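Local coordinates for protein sialidase B (Streptococcus pneumoniae TIGR4, PDB 4XJZ) that hydrolyses the alpha-(2->3)-, alpha-(2->6)- and alpha-(2->8)-glycosidic linkages of terminal sialic acid residues in oligosaccharides, glycoproteins and glycolipids, at residues A[420-425]-A[434-439]; A[206-211]-A[287-292]; A[94-99]-A[604-609]. The protein carries 1 engineered substitution. One frame throughout, in Å; residues are numbered along the deposited sequence.

Contact 1: residues A[420-425]-A[434-439]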
ATOM      1  N   TYR A 420       7.382   3.689 -18.970  1.00 13.43           N
ATOM      2  CA  TYR A 420       7.865   5.065 -19.091  1.00 16.16           C
ATOM      3  C   TYR A 420       7.920   5.700 -17.708  1.00 14.63           C
ATOM      4  O   TYR A 420       7.418   5.138 -16.742  1.00 16.17           O
ATOM      5  CB  TYR A 420       6.916   5.890 -19.966  1.00 14.83           C
ATOM      6  CG  TYR A 420       6.702   5.307 -21.347  1.00 15.41           C
ATOM      7  CD1 TYR A 420       7.414   5.783 -22.445  1.00 15.49           C
ATOM      8  CD2 TYR A 420       5.770   4.293 -21.555  1.00 15.55           C
ATOM      9  CE1 TYR A 420       7.221   5.246 -23.711  1.00 18.12           C
ATOM     10  CE2 TYR A 420       5.576   3.745 -22.815  1.00 17.26           C
ATOM     11  CZ  TYR A 420       6.301   4.229 -23.883  1.00 18.81           C
ATOM     12  OH  TYR A 420       6.107   3.693 -25.141  1.00 18.72           O
ATOM     13  N   ILE A 421       8.536   6.872 -17.603  1.00 15.03           N
ATOM     14  CA  ILE A 421       8.406   7.665 -16.380  1.00 14.91           C
ATOM     15  C   ILE A 421       7.731   8.967 -16.771  1.00 14.84           C
ATOM     16  O   ILE A 421       8.060   9.547 -17.803  1.00 16.77           O
ATOM     17  CB  ILE A 421       9.762   7.965 -15.705  1.00 16.00           C
ATOM     18  CG1 ILE A 421      10.425   6.685 -15.203  1.00 17.08           C
ATOM     19  CG2 ILE A 421       9.573   8.877 -14.490  1.00 16.81           C
ATOM     20  CD1 ILE A 421      11.818   6.908 -14.615  1.00 19.37           C
ATOM     21  N   ALA A 422       6.767   9.399 -15.962  1.00 15.37           N
ATOM     22  CA  ALA A 422       6.097  10.679 -16.182  1.00 15.01           C
ATOM     23  C   ALA A 422       6.309  11.608 -14.999  1.00 13.54           C
ATOM     24  O   ALA A 422       6.578  11.172 -13.873  1.00 14.04           O
ATOM     25  CB  ALA A 422       4.631  10.474 -16.400  1.00 18.14           C
ATOM     26  N   MET A 423       6.137  12.897 -15.269  1.00 15.52           N
ATOM     27  CA  MET A 423       6.233  13.941 -14.251  1.00 17.44           C
ATOM     28  C   MET A 423       4.993  14.817 -14.288  1.00 15.21           C
ATOM     29  O   MET A 423       4.484  15.119 -15.362  1.00 16.13           O
ATOM     30  CB  MET A 423       7.473  14.791 -14.536  1.00 18.64           C
ATOM     31  CG  MET A 423       7.553  16.100 -13.795  1.00 21.99           C
ATOM     32  SD  MET A 423       9.018  16.966 -14.404  1.00 24.25           S
ATOM     33  CE  MET A 423       8.488  18.662 -14.201  1.00 26.17           C
ATOM     34  N   THR A 424       4.507  15.218 -13.115  1.00 12.89           N
ATOM     35  CA  THR A 424       3.504  16.277 -13.044  1.00 13.53           C
ATOM     36  C   THR A 424       3.942  17.271 -11.988  1.00 14.19           C
ATOM     37  O   THR A 424       4.843  16.992 -11.188  1.00 15.42           O
ATOM     38  CB  THR A 424       2.083  15.748 -12.735  1.00 16.61           C
ATOM     39  OG1 THR A 424       1.171  16.856 -12.668  1.00 17.35           O
ATOM     40  CG2 THR A 424       2.040  14.996 -11.424  1.00 14.75           C
ATOM     41  N   THR A 425       3.342  18.460 -12.009  1.00 14.91           N
ATOM     42  CA  THR A 425       3.675  19.475 -11.016  1.00 16.33           C
ATOM     43  C   THR A 425       2.414  20.067 -10.408  1.00 14.80           C
ATOM     44  O   THR A 425       1.332  20.006 -10.996  1.00 15.83           O
ATOM     45  CB  THR A 425       4.531  20.608 -11.614  1.00 16.70           C
ATOM     46  OG1 THR A 425       3.745  21.349 -12.549  1.00 20.24           O
ATOM     47  CG2 THR A 425       5.748  20.044 -12.329  1.00 19.45           C
ATOM     48  N   GLU A 434      -1.020  19.315 -12.613  1.00 14.92           N
ATOM     49  CA  GLU A 434      -1.011  19.531 -14.050  1.00 15.61           C
ATOM     50  C   GLU A 434      -1.113  18.220 -14.793  1.00 18.92           C
ATOM     51  O   GLU A 434      -0.952  17.145 -14.204  1.00 19.15           O
ATOM     52  CB  GLU A 434       0.279  20.240 -14.468  1.00 21.38           C
ATOM     53  CG  GLU A 434       0.477  21.585 -13.777  1.00 25.03           C
ATOM     54  CD  GLU A 434      -0.605  22.594 -14.144  1.00 34.28           C
ATOM     55  OE1 GLU A 434      -0.981  22.654 -15.333  1.00 35.12           O
ATOM     56  OE2 GLU A 434      -1.078  23.321 -13.242  1.00 41.30           O
ATOM     57  N   GLN A 435      -1.384  18.300 -16.088  1.00 21.42           N
ATOM     58  CA  GLN A 435      -1.302  17.114 -16.926  1.00 20.41           C
ATOM     59  C   GLN A 435       0.151  16.642 -16.988  1.00 20.80           C
ATOM     60  O   GLN A 435       1.074  17.457 -17.098  1.00 21.12           O
ATOM     61  CB  GLN A 435      -1.850  17.406 -18.323  1.00 24.02           C
ATOM     62  CG  GLN A 435      -3.281  17.965 -18.334  1.00 24.91           C
ATOM     63  CD  GLN A 435      -4.302  17.042 -17.684  1.00 27.31           C
ATOM     64  OE1 GLN A 435      -4.176  15.817 -17.727  1.00 29.59           O
ATOM     65  NE2 GLN A 435      -5.328  17.636 -17.079  1.00 35.68           N
ATOM     66  N   PHE A 436       0.364  15.329 -16.906  1.00 20.17           N
ATOM     67  CA  PHE A 436       1.728  14.783 -16.871  1.00 21.28           C
ATOM     68  C   PHE A 436       2.477  14.908 -18.210  1.00 21.92           C
ATOM     69  O   PHE A 436       1.855  14.990 -19.281  1.00 21.01           O
ATOM     70  CB  PHE A 436       1.744  13.323 -16.352  1.00 20.97           C
ATOM     71  CG  PHE A 436       1.170  12.308 -17.318  1.00 19.99           C
ATOM     72  CD1 PHE A 436       1.959  11.746 -18.311  1.00 19.39           C
ATOM     73  CD2 PHE A 436      -0.156  11.911 -17.216  1.00 21.51           C
ATOM     74  CE1 PHE A 436       1.437  10.833 -19.207  1.00 22.28           C
ATOM     75  CE2 PHE A 436      -0.690  10.989 -18.101  1.00 24.16           C
ATOM     76  CZ  PHE A 436       0.110  10.448 -19.098  1.00 24.39           C
ATOM     77  N   LYS A 437       3.809  14.945 -18.139  1.00 18.52           N
ATOM     78  CA  LYS A 437       4.642  14.863 -19.332  1.00 17.92           C
ATOM     79  C   LYS A 437       5.553  13.659 -19.170  1.00 16.60           C
ATOM     80  O   LYS A 437       6.013  13.368 -18.064  1.00 17.75           O
ATOM     81  CB  LYS A 437       5.488  16.131 -19.531  1.00 21.77           C
ATOM     82  CG  LYS A 437       6.710  16.222 -18.621  1.00 26.60           C
ATOM     83  CD  LYS A 437       7.735  17.246 -19.106  1.00 29.33           C
ATOM     84  CE  LYS A 437       8.988  17.215 -18.233  1.00 32.92           C
ATOM     85  NZ  LYS A 437       9.721  18.515 -18.257  1.00 31.43           N
ATOM     86  N   LEU A 438       5.817  12.958 -20.269  1.00 15.77           N
ATOM     87  CA  LEU A 438       6.787  11.879 -20.232  1.00 17.53           C
ATOM     88  C   LEU A 438       8.209  12.433 -20.143  1.00 19.11           C
ATOM     89  O   LEU A 438       8.532  13.452 -20.765  1.00 20.43           O
ATOM     90  CB  LEU A 438       6.654  11.015 -21.484  1.00 18.76           C
ATOM     91  CG  LEU A 438       5.339  10.250 -21.652  1.00 18.58           C
ATOM     92  CD1 LEU A 438       5.347   9.456 -22.963  1.00 20.68           C
ATOM     93  CD2 LEU A 438       5.070   9.324 -20.469  1.00 20.23           C
ATOM     94  N   LEU A 439       9.051  11.770 -19.355  1.00 19.04           N
ATOM     95  CA  LEU A 439      10.483  12.063 -19.355  1.00 21.29           C
ATOM     96  C   LEU A 439      11.111  11.371 -20.559  1.00 21.89           C
ATOM     97  O   LEU A 439      10.597  10.352 -21.022  1.00 22.21           O
ATOM     98  CB  LEU A 439      11.154  11.576 -18.067  1.00 19.35           C
ATOM     99  CG  LEU A 439      10.801  12.237 -16.736  1.00 23.09           C
ATOM    100  CD1 LEU A 439      11.978  12.133 -15.767  1.00 25.48           C
ATOM    101  CD2 LEU A 439      10.385  13.672 -16.927  1.00 28.25           C
TER
HETATM  102  O   HOH W   1      10.064   7.587 -20.084  1.00 26.91           O
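Met-423 and Lys-437 face each other as a hydrogen-bonded antiparallel pair and send their side chains out alongside one another from the same face of the sheet. Met-423 N gives its hydrogen to Lys-437 O at 2.8 Å, and Lys-437 N returns the bond to Met-423 O at 2.9 Å. From Met-423 the side chain starts with CB lying 3.9 Å from Leu-439 CD2. CG is then turned anti to the backbone N (chi1 166°), and the extended chain carries SD to within 3.8 Å of Lys-437 CE. The lysine runs on past the sulfur to the backbone oxygen of Gly-485, which accepts a hydrogen bond from NZ. These strands form a beta hairpin at the outer edge of a propeller blade, and the second BNR (Asp-box) repeat, residues 424-435, spans its turn. Close to that turn a side chain joins the main-chain pairing: Thr-424 OG1 donates to Glu-434 O at 2.6 Å, approaching 42° out of the carbonyl plane, while Glu-434 N bonds to Thr-425 O at 2.9 Å. The neighbouring Thr-425 N is buried here with no hydrogen-bond partner. On the opposite face Ala-422 CB meets the Phe-436 ring at CD1, 3.5 Å away, and the ring leads off from the hairpin to pack against Tyr-370 and Phe-287. Further along this face Tyr-420 CB touches Leu-438 CD2 at 3.9 Å, and Leu-333 of strand 331-337 lies against both residues. At the end far from the turn a water accepts from Ile-421 N and donates to Leu-439 O, next to the direct bond from Leu-439 N to Ile-421 O.

Contact 2: residues A[206-211]-A[287-292]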
ATOM      1  N   PHE A 206      -4.802   0.095  -1.722  1.00 12.84           N
ATOM      2  CA  PHE A 206      -3.763   1.119  -1.771  1.00 10.90           C
ATOM      3  C   PHE A 206      -2.417   0.475  -1.529  1.00 13.88           C
ATOM      4  O   PHE A 206      -2.300  -0.482  -0.744  1.00 12.87           O
ATOM      5  CB  PHE A 206      -4.039   2.218  -0.738  1.00 14.38           C
ATOM      6  CG  PHE A 206      -5.315   2.959  -1.004  1.00 12.98           C
ATOM      7  CD1 PHE A 206      -5.357   3.974  -1.949  1.00 12.12           C
ATOM      8  CD2 PHE A 206      -6.490   2.599  -0.355  1.00 11.51           C
ATOM      9  CE1 PHE A 206      -6.549   4.640  -2.232  1.00 14.32           C
ATOM     10  CE2 PHE A 206      -7.684   3.249  -0.636  1.00 14.62           C
ATOM     11  CZ  PHE A 206      -7.715   4.269  -1.574  1.00 13.69           C
ATOM     12  N   ARG A 207      -1.402   0.986  -2.223  1.00 13.25           N
ATOM     13  CA  ARG A 207      -0.045   0.465  -2.101  1.00 12.43           C
ATOM     14  C   ARG A 207       0.915   1.597  -2.337  1.00 13.76           C
ATOM     15  O   ARG A 207       0.564   2.602  -2.972  1.00 12.33           O
ATOM     16  CB  ARG A 207       0.234  -0.595  -3.169  1.00 12.51           C
ATOM     17  CG  ARG A 207      -0.541  -1.872  -3.032  1.00 17.64           C
ATOM     18  CD  ARG A 207       0.052  -2.717  -1.950  1.00 17.68           C
ATOM     19  NE  ARG A 207       1.461  -3.084  -2.175  1.00 17.07           N
ATOM     20  CZ  ARG A 207       1.861  -4.097  -2.931  1.00 24.40           C
ATOM     21  NH1 ARG A 207       0.966  -4.825  -3.578  1.00 23.49           N
ATOM     22  NH2 ARG A 207       3.157  -4.378  -3.067  1.00 24.22           N
ATOM     23  N   ILE A 208       2.137   1.409  -1.853  1.00 12.53           N
ATOM     24  CA  ILE A 208       3.278   2.278  -2.178  1.00 11.64           C
ATOM     25  C   ILE A 208       3.132   3.710  -1.656  1.00 12.40           C
ATOM     26  O   ILE A 208       3.064   4.669  -2.438  1.00 12.84           O
ATOM     27  CB  ILE A 208       3.600   2.281  -3.704  1.00 12.73           C
ATOM     28  CG1 ILE A 208       3.339   0.913  -4.376  1.00 13.73           C
ATOM     29  CG2 ILE A 208       5.036   2.719  -3.953  1.00 14.55           C
ATOM     30  CD1 ILE A 208       4.142  -0.259  -3.784  1.00 13.83           C
ATOM     31  N   PRO A 209       3.089   3.852  -0.326  1.00 12.69           N
ATOM     32  CA  PRO A 209       2.896   5.171   0.296  1.00 12.64           C
ATOM     33  C   PRO A 209       4.113   6.064   0.190  1.00 14.71           C
ATOM     34  O   PRO A 209       5.240   5.582   0.159  1.00 14.91           O
ATOM     35  CB  PRO A 209       2.656   4.818   1.758  1.00 12.81           C
ATOM     36  CG  PRO A 209       3.420   3.539   1.971  1.00 14.92           C
ATOM     37  CD  PRO A 209       3.172   2.782   0.689  1.00 13.09           C
ATOM     38  N   THR A 210       3.876   7.377   0.160  1.00 11.96           N
ATOM     39  CA  THR A 210       4.961   8.343   0.224  1.00 12.07           C
ATOM     40  C   THR A 210       4.546   9.443   1.188  1.00 12.89           C
ATOM     41  O   THR A 210       3.355   9.662   1.414  1.00 14.30           O
ATOM     42  CB  THR A 210       5.271   9.003  -1.128  1.00 14.06           C
ATOM     43  OG1 THR A 210       4.285   9.993  -1.424  1.00 13.83           O
ATOM     44  CG2 THR A 210       5.306   7.987  -2.273  1.00 12.90           C
ATOM     45  N   LEU A 211       5.539  10.143   1.722  1.00 11.85           N
ATOM     46  CA  LEU A 211       5.302  11.337   2.549  1.00 11.04           C
ATOM     47  C   LEU A 211       6.388  12.360   2.300  1.00 14.55           C
ATOM     48  O   LEU A 211       7.536  12.010   2.111  1.00 15.10           O
ATOM     49  CB  LEU A 211       5.331  10.987   4.039  1.00 11.92           C
ATOM     50  CG  LEU A 211       4.184  10.214   4.690  1.00 11.12           C
ATOM     51  CD1 LEU A 211       4.560   9.798   6.096  1.00 13.94           C
ATOM     52  CD2 LEU A 211       2.887  11.068   4.696  1.00 12.09           C
ATOM     53  N   PHE A 287      -0.632   3.741 -13.754  1.00 13.55           N
ATOM     54  CA  PHE A 287       0.552   4.375 -13.183  1.00 13.60           C
ATOM     55  C   PHE A 287       0.980   3.542 -11.990  1.00 15.59           C
ATOM     56  O   PHE A 287       0.165   2.834 -11.408  1.00 17.57           O
ATOM     57  CB  PHE A 287       0.228   5.791 -12.707  1.00 13.74           C
ATOM     58  CG  PHE A 287      -0.260   6.690 -13.794  1.00 14.55           C
ATOM     59  CD1 PHE A 287       0.636   7.410 -14.568  1.00 14.37           C
ATOM     60  CD2 PHE A 287      -1.622   6.826 -14.038  1.00 14.47           C
ATOM     61  CE1 PHE A 287       0.188   8.249 -15.579  1.00 16.35           C
ATOM     62  CE2 PHE A 287      -2.077   7.656 -15.040  1.00 14.95           C
ATOM     63  CZ  PHE A 287      -1.177   8.379 -15.808  1.00 14.07           C
ATOM     64  N   ILE A 288       2.250   3.604 -11.616  1.00 13.45           N
ATOM     65  CA  ILE A 288       2.728   2.771 -10.512  1.00 13.27           C
ATOM     66  C   ILE A 288       4.032   3.347  -9.972  1.00 14.31           C
ATOM     67  O   ILE A 288       4.897   3.757 -10.754  1.00 16.65           O
ATOM     68  CB  ILE A 288       2.858   1.266 -10.950  1.00 15.28           C
ATOM     69  CG1 ILE A 288       3.422   0.398  -9.818  1.00 14.41           C
ATOM     70  CG2 ILE A 288       3.681   1.125 -12.232  1.00 18.14           C
ATOM     71  CD1 ILE A 288       3.186  -1.128 -10.034  1.00 14.71           C
ATOM     72  N   ASP A 289       4.129   3.414  -8.640  1.00 13.59           N
ATOM     73  CA  ASP A 289       5.343   3.822  -7.927  1.00 14.46           C
ATOM     74  C   ASP A 289       5.614   5.306  -8.112  1.00 15.13           C
ATOM     75  O   ASP A 289       6.275   5.720  -9.068  1.00 19.32           O
ATOM     76  CB  ASP A 289       6.563   3.005  -8.373  1.00 13.55           C
ATOM     77  CG  ASP A 289       6.486   1.564  -7.951  1.00 14.30           C
ATOM     78  OD1 ASP A 289       5.540   1.189  -7.225  1.00 15.21           O
ATOM     79  OD2 ASP A 289       7.387   0.804  -8.357  1.00 16.91           O
ATOM     80  N   SER A 290       5.101   6.102  -7.186  1.00 14.75           N
ATOM     81  CA  SER A 290       5.284   7.549  -7.252  1.00 12.16           C
ATOM     82  C   SER A 290       6.354   8.057  -6.292  1.00 11.25           C
ATOM     83  O   SER A 290       6.732   7.388  -5.322  1.00 13.44           O
ATOM     84  CB  SER A 290       3.963   8.284  -6.997  1.00 12.89           C
ATOM     85  OG  SER A 290       3.483   8.077  -5.677  1.00 14.16           O
ATOM     86  N   SER A 291       6.844   9.266  -6.572  1.00 12.82           N
ATOM     87  CA  SER A 291       7.862   9.918  -5.745  1.00 12.62           C
ATOM     88  C   SER A 291       7.658  11.422  -5.841  1.00 12.75           C
ATOM     89  O   SER A 291       7.291  11.934  -6.903  1.00 13.96           O
ATOM     90  CB  SER A 291       9.272   9.553  -6.216  1.00 15.33           C
ATOM     91  OG  SER A 291      10.240   9.954  -5.265  1.00 18.45           O
ATOM     92  N   ILE A 292       7.893  12.122  -4.733  1.00 13.47           N
ATOM     93  CA  ILE A 292       7.621  13.559  -4.670  1.00 12.52           C
ATOM     94  C   ILE A 292       8.825  14.368  -4.190  1.00 14.33           C
ATOM     95  O   ILE A 292       9.633  13.903  -3.388  1.00 13.74           O
ATOM     96  CB  ILE A 292       6.377  13.845  -3.801  1.00 16.35           C
ATOM     97  CG1 ILE A 292       6.486  13.217  -2.423  1.00 16.96           C
ATOM     98  CG2 ILE A 292       5.128  13.292  -4.461  1.00 18.68           C
ATOM     99  CD1 ILE A 292       5.137  13.271  -1.655  1.00 19.36           C
TER
HETATM  100  O   HOH W   2       2.961   5.471  -5.173  1.00 16.65           O
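Ile-208 and Asp-289 meet at an angle, with one carboxylate oxygen set against both branches of the isoleucine: Asp-289 OD1 is 3.6 Å from Ile-208 CG1 and equally far from Ile-208 CG2. The aspartate points away at CB, but its CG, beside the backbone N, swings the carboxylate back across the gap. Arg-207, just before Ile-208, probably binds substrate, and Ile-208 packs on Tyr-615, the probable nucleophile. Two residues on from Ile-208, Thr-210 offers its two branches to different partners. Its OG1 lies 3.4 Å from the tip of Ile-292, CD1, the two side chains crossing at a slant, and its CG2 rests 3.4 Å from the backbone oxygen of Ser-290. Ile-292 gets its CD1 there because CG1 stands between the backbone N and carbonyl carbon (chi1 54°) and the chain then extends. Polar needs on this side are met by Ser-222, whose hydroxyl is hydrogen-bonded to both Thr-210 OG1 and Ser-290 OG, tying the two segments through a third strand. No hydrogen bond joins the segments directly; a single water does so instead, donating to Ile-208 O at 2.9 Å and accepting from Ser-290 N at 3.0 Å. Residues 208-211 and 289-292 run almost in the same direction, 9° apart, yet with their nearest CA atoms, Ile-208 and Asp-289, 6.3 Å from each other they do not pair as strands. The contact joins two sheets of the sialidase propeller. Strand 286-294 is hydrogen-bonded to strands 301-308 and 451-459 of its own sheet, whereas residues 206-211 bond to strand 219-226 and pack through Pro-209 and Leu-211 on strand 626-631.

Contact 3: residues A[94-99]-A[604-609]. Engineered in segment 604-609: Gly-605 (natural residue Asp).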
ATOM      1  N   SER A  94      -5.116  -8.142  10.477  1.00 13.14           N
ATOM      2  CA  SER A  94      -6.281  -7.383  10.929  1.00 12.89           C
ATOM      3  C   SER A  94      -6.106  -6.739  12.289  1.00 16.09           C
ATOM      4  O   SER A  94      -7.003  -6.013  12.733  1.00 18.46           O
ATOM      5  CB  SER A  94      -7.514  -8.281  10.979  1.00 15.21           C
ATOM      6  OG  SER A  94      -7.873  -8.758   9.698  1.00 14.53           O
ATOM      7  N   LEU A  95      -4.982  -6.988  12.955  1.00 14.06           N
ATOM      8  CA  LEU A  95      -4.801  -6.551  14.344  1.00 15.13           C
ATOM      9  C   LEU A  95      -3.578  -5.669  14.580  1.00 15.41           C
ATOM     10  O   LEU A  95      -2.626  -5.681  13.802  1.00 15.84           O
ATOM     11  CB  LEU A  95      -4.688  -7.782  15.252  1.00 15.53           C
ATOM     12  CG  LEU A  95      -5.909  -8.689  15.280  1.00 15.93           C
ATOM     13  CD1 LEU A  95      -5.618  -9.989  16.040  1.00 17.25           C
ATOM     14  CD2 LEU A  95      -7.087  -7.959  15.917  1.00 19.30           C
ATOM     15  N   TRP A  96      -3.608  -4.916  15.676  1.00 11.97           N
ATOM     16  CA  TRP A  96      -2.413  -4.290  16.217  1.00 14.02           C
ATOM     17  C   TRP A  96      -1.984  -5.015  17.484  1.00 17.22           C
ATOM     18  O   TRP A  96      -2.814  -5.622  18.177  1.00 16.60           O
ATOM     19  CB  TRP A  96      -2.679  -2.820  16.553  1.00 14.23           C
ATOM     20  CG  TRP A  96      -2.395  -1.897  15.414  1.00 13.60           C
ATOM     21  CD1 TRP A  96      -3.208  -1.637  14.342  1.00 12.70           C
ATOM     22  CD2 TRP A  96      -1.216  -1.097  15.226  1.00 13.93           C
ATOM     23  NE1 TRP A  96      -2.600  -0.739  13.496  1.00 14.52           N
ATOM     24  CE2 TRP A  96      -1.378  -0.394  14.010  1.00 14.95           C
ATOM     25  CE3 TRP A  96      -0.034  -0.927  15.958  1.00 12.53           C
ATOM     26  CZ2 TRP A  96      -0.400   0.474  13.513  1.00 13.86           C
ATOM     27  CZ3 TRP A  96       0.943  -0.058  15.466  1.00 13.47           C
ATOM     28  CH2 TRP A  96       0.749   0.629  14.258  1.00 13.95           C
ATOM     29  N   GLY A  97      -0.690  -4.955  17.783  1.00 14.88           N
ATOM     30  CA  GLY A  97      -0.163  -5.596  18.977  1.00 14.76           C
ATOM     31  C   GLY A  97       0.301  -4.588  20.014  1.00 16.45           C
ATOM     32  O   GLY A  97      -0.218  -4.544  21.129  1.00 17.23           O
ATOM     33  N   LYS A  98       1.291  -3.782  19.642  1.00 15.58           N
ATOM     34  CA  LYS A  98       1.868  -2.786  20.541  1.00 16.44           C
ATOM     35  C   LYS A  98       2.112  -1.478  19.801  1.00 18.09           C
ATOM     36  O   LYS A  98       2.286  -1.457  18.577  1.00 17.76           O
ATOM     37  CB  LYS A  98       3.201  -3.291  21.094  1.00 19.26           C
ATOM     38  CG  LYS A  98       3.100  -4.251  22.246  1.00 28.02           C
ATOM     39  CD  LYS A  98       4.484  -4.786  22.614  1.00 32.49           C
ATOM     40  CE  LYS A  98       4.695  -4.821  24.121  1.00 42.24           C
ATOM     41  NZ  LYS A  98       6.100  -5.200  24.459  1.00 44.13           N
ATOM     42  N   HIS A  99       2.133  -0.388  20.560  1.00 18.54           N
ATOM     43  CA  HIS A  99       2.421   0.935  20.023  1.00 20.90           C
ATOM     44  C   HIS A  99       3.037   1.742  21.161  1.00 18.90           C
ATOM     45  O   HIS A  99       2.464   1.797  22.251  1.00 22.33           O
ATOM     46  CB  HIS A  99       1.128   1.594  19.534  1.00 18.27           C
ATOM     47  CG  HIS A  99       1.304   2.983  19.001  1.00 19.95           C
ATOM     48  ND1 HIS A  99       2.067   3.268  17.889  1.00 16.90           N
ATOM     49  CD2 HIS A  99       0.794   4.165  19.422  1.00 20.14           C
ATOM     50  CE1 HIS A  99       2.021   4.570  17.648  1.00 15.93           C
ATOM     51  NE2 HIS A  99       1.255   5.133  18.566  1.00 20.82           N
ATOM     52  N   TYR A 604      13.493   0.885  17.073  1.00 19.42           N
ATOM     53  CA  TYR A 604      12.131   0.950  17.588  1.00 18.88           C
ATOM     54  C   TYR A 604      11.210   0.019  16.817  1.00 19.14           C
ATOM     55  O   TYR A 604      11.070   0.130  15.603  1.00 16.57           O
ATOM     56  CB  TYR A 604      11.580   2.377  17.512  1.00 20.00           C
ATOM     57  CG  TYR A 604      10.095   2.446  17.816  1.00 20.19           C
ATOM     58  CD1 TYR A 604       9.632   2.357  19.116  1.00 19.16           C
ATOM     59  CD2 TYR A 604       9.162   2.578  16.793  1.00 15.58           C
ATOM     60  CE1 TYR A 604       8.274   2.402  19.397  1.00 20.59           C
ATOM     61  CE2 TYR A 604       7.805   2.626  17.057  1.00 15.13           C
ATOM     62  CZ  TYR A 604       7.369   2.538  18.361  1.00 20.59           C
ATOM     63  OH  TYR A 604       6.027   2.577  18.630  1.00 19.28           O
ATOM     64  N   GLY A 605      10.564  -0.872  17.551  1.00 17.10           N
ATOM     65  CA  GLY A 605       9.664  -1.849  16.992  1.00 17.32           C
ATOM     66  C   GLY A 605       8.275  -1.217  16.780  1.00 18.08           C
ATOM     67  O   GLY A 605       7.602  -0.820  17.746  1.00 18.09           O
ATOM     68  N   ILE A 606       7.867  -1.066  15.548  1.00 14.17           N
ATOM     69  CA  ILE A 606       6.603  -0.395  15.196  1.00 16.73           C
ATOM     70  C   ILE A 606       5.402  -1.223  15.659  1.00 14.85           C
ATOM     71  O   ILE A 606       4.392  -0.697  16.131  1.00 17.43           O
ATOM     72  CB  ILE A 606       6.517  -0.108  13.677  1.00 17.53           C
ATOM     73  CG1 ILE A 606       7.578   0.916  13.252  1.00 22.58           C
ATOM     74  CG2 ILE A 606       5.105   0.362  13.288  1.00 18.63           C
ATOM     75  CD1 ILE A 606       7.728   1.048  11.752  1.00 24.60           C
ATOM     76  N   ASP A 607       5.512  -2.550  15.629  1.00 14.96           N
ATOM     77  CA  ASP A 607       4.535  -3.431  16.243  1.00 15.31           C
ATOM     78  C   ASP A 607       5.265  -4.761  16.407  1.00 18.14           C
ATOM     79  O   ASP A 607       6.484  -4.814  16.232  1.00 20.33           O
ATOM     80  CB  ASP A 607       3.293  -3.564  15.345  1.00 15.18           C
ATOM     81  CG  ASP A 607       2.071  -4.087  16.092  1.00 15.45           C
ATOM     82  OD1 ASP A 607       2.224  -4.615  17.216  1.00 15.37           O
ATOM     83  OD2 ASP A 607       0.951  -3.998  15.536  1.00 16.33           O
ATOM     84  N   LEU A 608       4.534  -5.826  16.728  1.00 16.23           N
ATOM     85  CA  LEU A 608       5.151  -7.129  16.988  1.00 17.90           C
ATOM     86  C   LEU A 608       6.027  -7.620  15.845  1.00 16.57           C
ATOM     87  O   LEU A 608       5.731  -7.379  14.669  1.00 19.96           O
ATOM     88  CB  LEU A 608       4.085  -8.188  17.301  1.00 16.85           C
ATOM     89  CG  LEU A 608       2.999  -7.815  18.312  1.00 18.78           C
ATOM     90  CD1 LEU A 608       2.078  -9.000  18.612  1.00 18.72           C
ATOM     91  CD2 LEU A 608       3.582  -7.255  19.602  1.00 21.17           C
ATOM     92  N   PRO A 609       7.111  -8.334  16.190  1.00 18.07           N
ATOM     93  CA  PRO A 609       7.966  -8.937  15.160  1.00 17.81           C
ATOM     94  C   PRO A 609       7.188  -9.786  14.140  1.00 14.51           C
ATOM     95  O   PRO A 609       7.594  -9.861  12.989  1.00 18.28           O
ATOM     96  CB  PRO A 609       8.921  -9.809  15.977  1.00 19.08           C
ATOM     97  CG  PRO A 609       9.031  -9.107  17.294  1.00 22.44           C
ATOM     98  CD  PRO A 609       7.647  -8.534  17.548  1.00 18.58           C
TER
HETATM   99  O   HOH W   3       4.381   2.098  16.648  1.00 18.25           O
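Lys-98 and Asp-607 bring their CA atoms to 5.1 Å where the two segments run past each other roughly antiparallel, 154° apart, joined by a side chain and not by a strand ladder. The Asp-607 carboxylate takes up the amides opposite. With CG anti to the backbone N (chi1 -162°), OD2 receives Gly-97 N at 2.9 Å on its syn lone pair. Its partner OD1 accepts Lys-98 N at 2.7 Å from one face of the carboxylate plane and Leu-608 N, also at 2.7 Å, from the other; a weak bond from Gly-97 N is added. The carboxylate approaches the Trp-96 indole obliquely, the two planes 19° apart, with OD2 3.3 Å from Trp-96 CE3. Lys-632 forms a salt bridge with OD2 and a cation-pi contact with the indole, which would partly balance the buried charge. Here the lectin-like N-terminal domain, of the concanavalin clan, is fastened to the sialidase propeller just beyond strand 597-605. Leu-608 packs over the Gly-97 backbone, CG 3.9 Å from Gly-97 CA, and the Leu-608 and Lys-98 side chains cross at about a right angle, Leu-608 CD2 touching Lys-98 CG and CD. A water joins His-99 ND1, Tyr-604 OH and Ile-606 O, and the tyrosine hydroxyl is also bonded to Lys-100 N.

Contacts 1 and 2 both reach one sheet, contact 2 through residues 287-292 alone; their centres are 14 Å apart, and they touch where Phe-436 CE2 comes 3.5 Å from Phe-287 CZ. Contact 2 borders the active site: the side chain of Ile-208 is about 4 Å from that of Tyr-615, the probable nucleophile, and that of Asp-289 is about 5 Å from that of Glu-503, a predicted active-site residue, and about 3 Å from a bound dimethyl sulfoxide. Contact 3, at the domain boundary, has its centre 23 Å from that of contact 2 and 37 Å from that of contact 1. Even so, the side chain of Ile-606 is about 11 Å from that of Tyr-615.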